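Local coordinates for 2-oxoglutarate (2OG) and Fe(II)-dependent oxygenase superfamily protein (Arabidopsis thaliana, PDB 6KWA) that probably oxidises the plant hormone auxin, indole-3-acetic acid, irreversibly to the inactive 2-oxoindole-3-acetic acid, as a 2-oxoglutarate- and iron(II)-dependent dioxygenase, at residues L7-S11 and D12-N16; K45-V48 and I49-Q53. One frame throughout, in Å; residues are numbered along the deposited sequence.

Contact 1 of 2, residues L7-S11 and D12-N16; sequences LEEVS and DKILN
S11 and I14 meet where the loop that follows strand 4-6 turns into helix 12-25, and S11 is the N-cap of that helix. D12 opens the first turn with its side chain exposed. K13 adds little, its chain leading off from the loop. I14 is gripped at its backbone: its N-H is given to S11 OG at 3.2 Å with an N-H...O angle of 155°, and it also makes a second, weak and bent hydrogen bond to S11 O. The capping hydroxyl gets there because OG stands anti to the N of S11 (chi1 163°), beside the carbonyl carbon, which brings OG to the N-H of I14. The same S11 OG has I14 CG1 alongside at 3.3 Å, while the other branch, I14 CG2, takes the carboxylate end of E9, touching E9 CD at 3.9 Å; the side chains of E9 and I14 cross at about a right angle. At L15 the first regular helical bond closes, L15 N to S11 O at 3.0 Å and nearly straight. L15 CB packs against E9 CG at 4.0 Å, these two side chains running past each other in opposite directions, and L15 CD2 reaches the carbonyl O of L7. E9, bent at chi2 (75°), swings its carboxylate back so that OE2 accepts a weak bond from the N of S11. An alanine at E9 removes CG and the carboxylate, and would probably leave I14 CG2 and one side of L15 CB less covered and the N-H of S11 without its weak acceptor. Chemically, the hydroxyl of S11 takes an N-H of the first turn, while its own N-H is held just weakly by the E9 carboxylate, whose negative charge near the helix start would probably suit the helix dipole.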
# COMPACT_ATOMS: atom_id res chain seq x y z
N LEU A 7 17.08 -1.31 -2.04
CA LEU A 7 17.15 -1.23 -0.58
C LEU A 7 18.42 -1.88 -0.05
O LEU A 7 18.67 -1.81 1.15
CB LEU A 7 15.92 -1.87 0.06
CG LEU A 7 14.58 -1.16 -0.24
CD1 LEU A 7 13.43 -1.81 0.51
CD2 LEU A 7 14.64 0.33 0.11
N GLU A 8 19.21 -2.51 -0.92
CA GLU A 8 20.54 -3.03 -0.50
C GLU A 8 21.70 -2.10 -0.88
O GLU A 8 22.85 -2.51 -0.89
CB GLU A 8 20.82 -4.42 -1.07
CG GLU A 8 19.99 -5.53 -0.43
CD GLU A 8 20.24 -6.89 -1.06
OE1 GLU A 8 20.93 -6.96 -2.12
OE2 GLU A 8 19.77 -7.90 -0.50
N GLU A 9 21.39 -0.85 -1.22
CA GLU A 9 22.41 0.17 -1.43
C GLU A 9 23.24 0.26 -0.16
O GLU A 9 22.68 0.33 0.93
CB GLU A 9 21.77 1.52 -1.78
CG GLU A 9 22.69 2.72 -1.59
CD GLU A 9 23.72 2.86 -2.67
OE1 GLU A 9 23.36 2.82 -3.88
OE2 GLU A 9 24.92 3.01 -2.31
N VAL A 10 24.57 0.23 -0.30
CA VAL A 10 25.42 0.07 0.88
C VAL A 10 25.45 1.36 1.70
O VAL A 10 25.51 1.33 2.93
CB VAL A 10 26.87 -0.35 0.52
CG1 VAL A 10 27.57 0.70 -0.34
CG2 VAL A 10 27.67 -0.60 1.79
N SER A 11 25.39 2.49 1.01
CA SER A 11 25.45 3.79 1.66
C SER A 11 24.09 4.27 2.13
O SER A 11 23.22 4.54 1.31
CB SER A 11 26.06 4.82 0.72
OG SER A 11 25.76 6.12 1.19
N ASP A 12 23.90 4.38 3.44
CA ASP A 12 22.66 4.87 4.00
C ASP A 12 22.31 6.28 3.55
O ASP A 12 21.14 6.61 3.36
CB ASP A 12 22.70 4.85 5.52
CG ASP A 12 22.28 3.53 6.10
OD1 ASP A 12 21.72 2.68 5.36
OD2 ASP A 12 22.49 3.35 7.32
N LYS A 13 23.31 7.13 3.35
CA LYS A 13 22.96 8.50 3.11
C LYS A 13 22.54 8.66 1.65
O LYS A 13 21.68 9.49 1.36
CB LYS A 13 24.14 9.42 3.43
CG LYS A 13 23.96 10.82 2.83
CD LYS A 13 25.28 11.60 2.68
CE LYS A 13 26.25 11.34 3.83
NZ LYS A 13 25.92 12.10 5.09
N ILE A 14 23.03 7.79 0.77
CA ILE A 14 22.62 7.79 -0.64
C ILE A 14 21.23 7.18 -0.80
O ILE A 14 20.36 7.70 -1.53
CB ILE A 14 23.61 6.99 -1.50
CG1 ILE A 14 24.93 7.75 -1.61
CG2 ILE A 14 23.03 6.73 -2.88
CD1 ILE A 14 26.00 6.99 -2.37
N LEU A 15 21.03 6.07 -0.09
CA LEU A 15 19.75 5.38 -0.07
C LEU A 15 18.63 6.27 0.46
O LEU A 15 17.60 6.43 -0.19
CB LEU A 15 19.86 4.11 0.79
CG LEU A 15 18.56 3.32 0.91
CD1 LEU A 15 18.05 3.09 -0.48
CD2 LEU A 15 18.83 1.99 1.63
N ASN A 16 18.82 6.82 1.65
CA ASN A 16 17.83 7.72 2.25
C ASN A 16 17.53 8.93 1.38
O ASN A 16 16.39 9.38 1.30
CB ASN A 16 18.31 8.15 3.62
CG ASN A 16 18.33 7.01 4.59
OD1 ASN A 16 17.91 5.90 4.24
ND2 ASN A 16 18.91 7.22 5.77

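Contact 2 of 2, residues K45-V48 and I49-Q53; sequences KKTV and IDLFQ
The C-terminal turns of helix 38-51 carry this contact, in which side chains four residues apart pair up along two flanks of the helix. On one flank T47 and L51 lie side by side and point the same way, the methyl CG2 of T47 meeting CD1 of L51 at 3.9 Å. T47 OG1, turned beside its own N (chi1 -61°), bonds back to the carbonyl of E43, which leaves the methyl as the branch that meets L51. Both residues face helix 106-133, where M112 touches each. V48 and F52 pair likewise on the other flank: CG1 of V48 packs on CE2 of F52 at 3.7 Å, and CD2 of the ring comes within 3.2 Å of V48 O. Here the helix lies against the large sheet of the double-stranded beta-helix fold, with I151 and Y239 touching both side chains, and the F52 side chain lies about 5 Å from that of N152, which binds 2-oxoglutarate, absent from this model. Helical i to i+4 backbone bonds run from I49 N to K45 O (3.0 Å) through to F52 N and V48 O (3.1 Å). Among the charged residues, D50 OD2 forms a salt bridge with R54, and K45 NZ bridges to D181 and E182.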
# COMPACT_ATOMS: atom_id res chain seq x y z
N LYS A 45 -0.11 -14.55 -2.76
CA LYS A 45 -1.00 -14.31 -3.89
C LYS A 45 -1.92 -15.52 -4.18
O LYS A 45 -3.09 -15.35 -4.54
CB LYS A 45 -0.21 -13.94 -5.14
CG LYS A 45 -1.10 -13.51 -6.28
CD LYS A 45 -0.34 -13.37 -7.58
CE LYS A 45 -1.29 -13.03 -8.72
NZ LYS A 45 -0.61 -13.18 -10.04
N LYS A 46 -1.40 -16.74 -4.00
CA LYS A 46 -2.22 -17.92 -4.21
C LYS A 46 -3.31 -17.99 -3.14
O LYS A 46 -4.46 -18.31 -3.42
CB LYS A 46 -1.38 -19.19 -4.15
CG LYS A 46 -0.31 -19.36 -5.23
CD LYS A 46 0.37 -20.73 -5.03
CE LYS A 46 1.38 -21.05 -6.12
NZ LYS A 46 2.59 -20.21 -5.91
N THR A 47 -2.93 -17.68 -1.90
CA THR A 47 -3.89 -17.66 -0.79
C THR A 47 -5.01 -16.66 -1.13
O THR A 47 -6.17 -16.94 -0.88
CB THR A 47 -3.22 -17.28 0.54
OG1 THR A 47 -2.23 -18.26 0.86
CG2 THR A 47 -4.21 -17.20 1.70
N VAL A 48 -4.63 -15.51 -1.69
CA VAL A 48 -5.57 -14.45 -2.04
C VAL A 48 -6.58 -14.88 -3.10
O VAL A 48 -7.78 -14.62 -2.98
CB VAL A 48 -4.84 -13.20 -2.58
CG1 VAL A 48 -5.81 -12.29 -3.34
CG2 VAL A 48 -4.14 -12.43 -1.43
N ILE A 49 -6.08 -15.51 -4.15
CA ILE A 49 -6.95 -16.05 -5.17
C ILE A 49 -7.90 -17.04 -4.51
O ILE A 49 -9.10 -17.05 -4.80
CB ILE A 49 -6.14 -16.70 -6.29
CG1 ILE A 49 -5.32 -15.63 -7.01
CG2 ILE A 49 -7.05 -17.42 -7.25
CD1 ILE A 49 -4.33 -16.18 -8.05
N ASP A 50 -7.38 -17.85 -3.60
CA ASP A 50 -8.21 -18.83 -2.93
C ASP A 50 -9.22 -18.20 -1.94
O ASP A 50 -10.36 -18.65 -1.84
CB ASP A 50 -7.36 -19.85 -2.18
CG ASP A 50 -8.13 -21.11 -1.87
OD1 ASP A 50 -8.61 -21.74 -2.84
OD2 ASP A 50 -8.31 -21.47 -0.68
N LEU A 51 -8.79 -17.21 -1.16
CA LEU A 51 -9.73 -16.58 -0.22
C LEU A 51 -10.91 -15.98 -0.98
O LEU A 51 -12.04 -16.05 -0.51
CB LEU A 51 -9.03 -15.52 0.65
CG LEU A 51 -8.01 -16.12 1.62
CD1 LEU A 51 -7.39 -15.09 2.54
CD2 LEU A 51 -8.66 -17.25 2.44
N PHE A 52 -10.66 -15.43 -2.18
CA PHE A 52 -11.75 -14.81 -2.94
C PHE A 52 -12.73 -15.82 -3.54
O PHE A 52 -13.82 -15.44 -3.98
CB PHE A 52 -11.19 -13.94 -4.06
CG PHE A 52 -10.83 -12.55 -3.63
CD1 PHE A 52 -11.81 -11.69 -3.13
CD2 PHE A 52 -9.52 -12.09 -3.71
CE1 PHE A 52 -11.50 -10.39 -2.73
CE2 PHE A 52 -9.20 -10.79 -3.32
CZ PHE A 52 -10.19 -9.94 -2.83
N GLN A 53 -12.36 -17.09 -3.55
CA GLN A 53 -13.27 -18.13 -4.01
C GLN A 53 -14.08 -18.71 -2.87
O GLN A 53 -14.88 -19.62 -3.08
CB GLN A 53 -12.49 -19.20 -4.78
CG GLN A 53 -12.33 -18.74 -6.21
CD GLN A 53 -11.20 -19.40 -6.94
OE1 GLN A 53 -10.55 -20.30 -6.42
NE2 GLN A 53 -10.90 -18.89 -8.13

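How the contacts relate
From the N terminus, the chain runs through strand 4-6 into contact 1, which closes the short loop at the start of helix 12-25. It then returns in strand 28-32, parallel to 4-6 at the border of the large sheet, before helix 38-51 brings it to contact 2 near that helix's C-terminal end. The two are local and in series, neither enclosing nor crossing the other; the centres of contact 1 and contact 2 are 35 Å apart, and their nearest atoms about 19 Å. Helix 106-133 is common ground, touched by both contacts, at L122 and L126 from L7 of contact 1. Contact 2 additionally borders strands 81-87, 147-155 and 237-245.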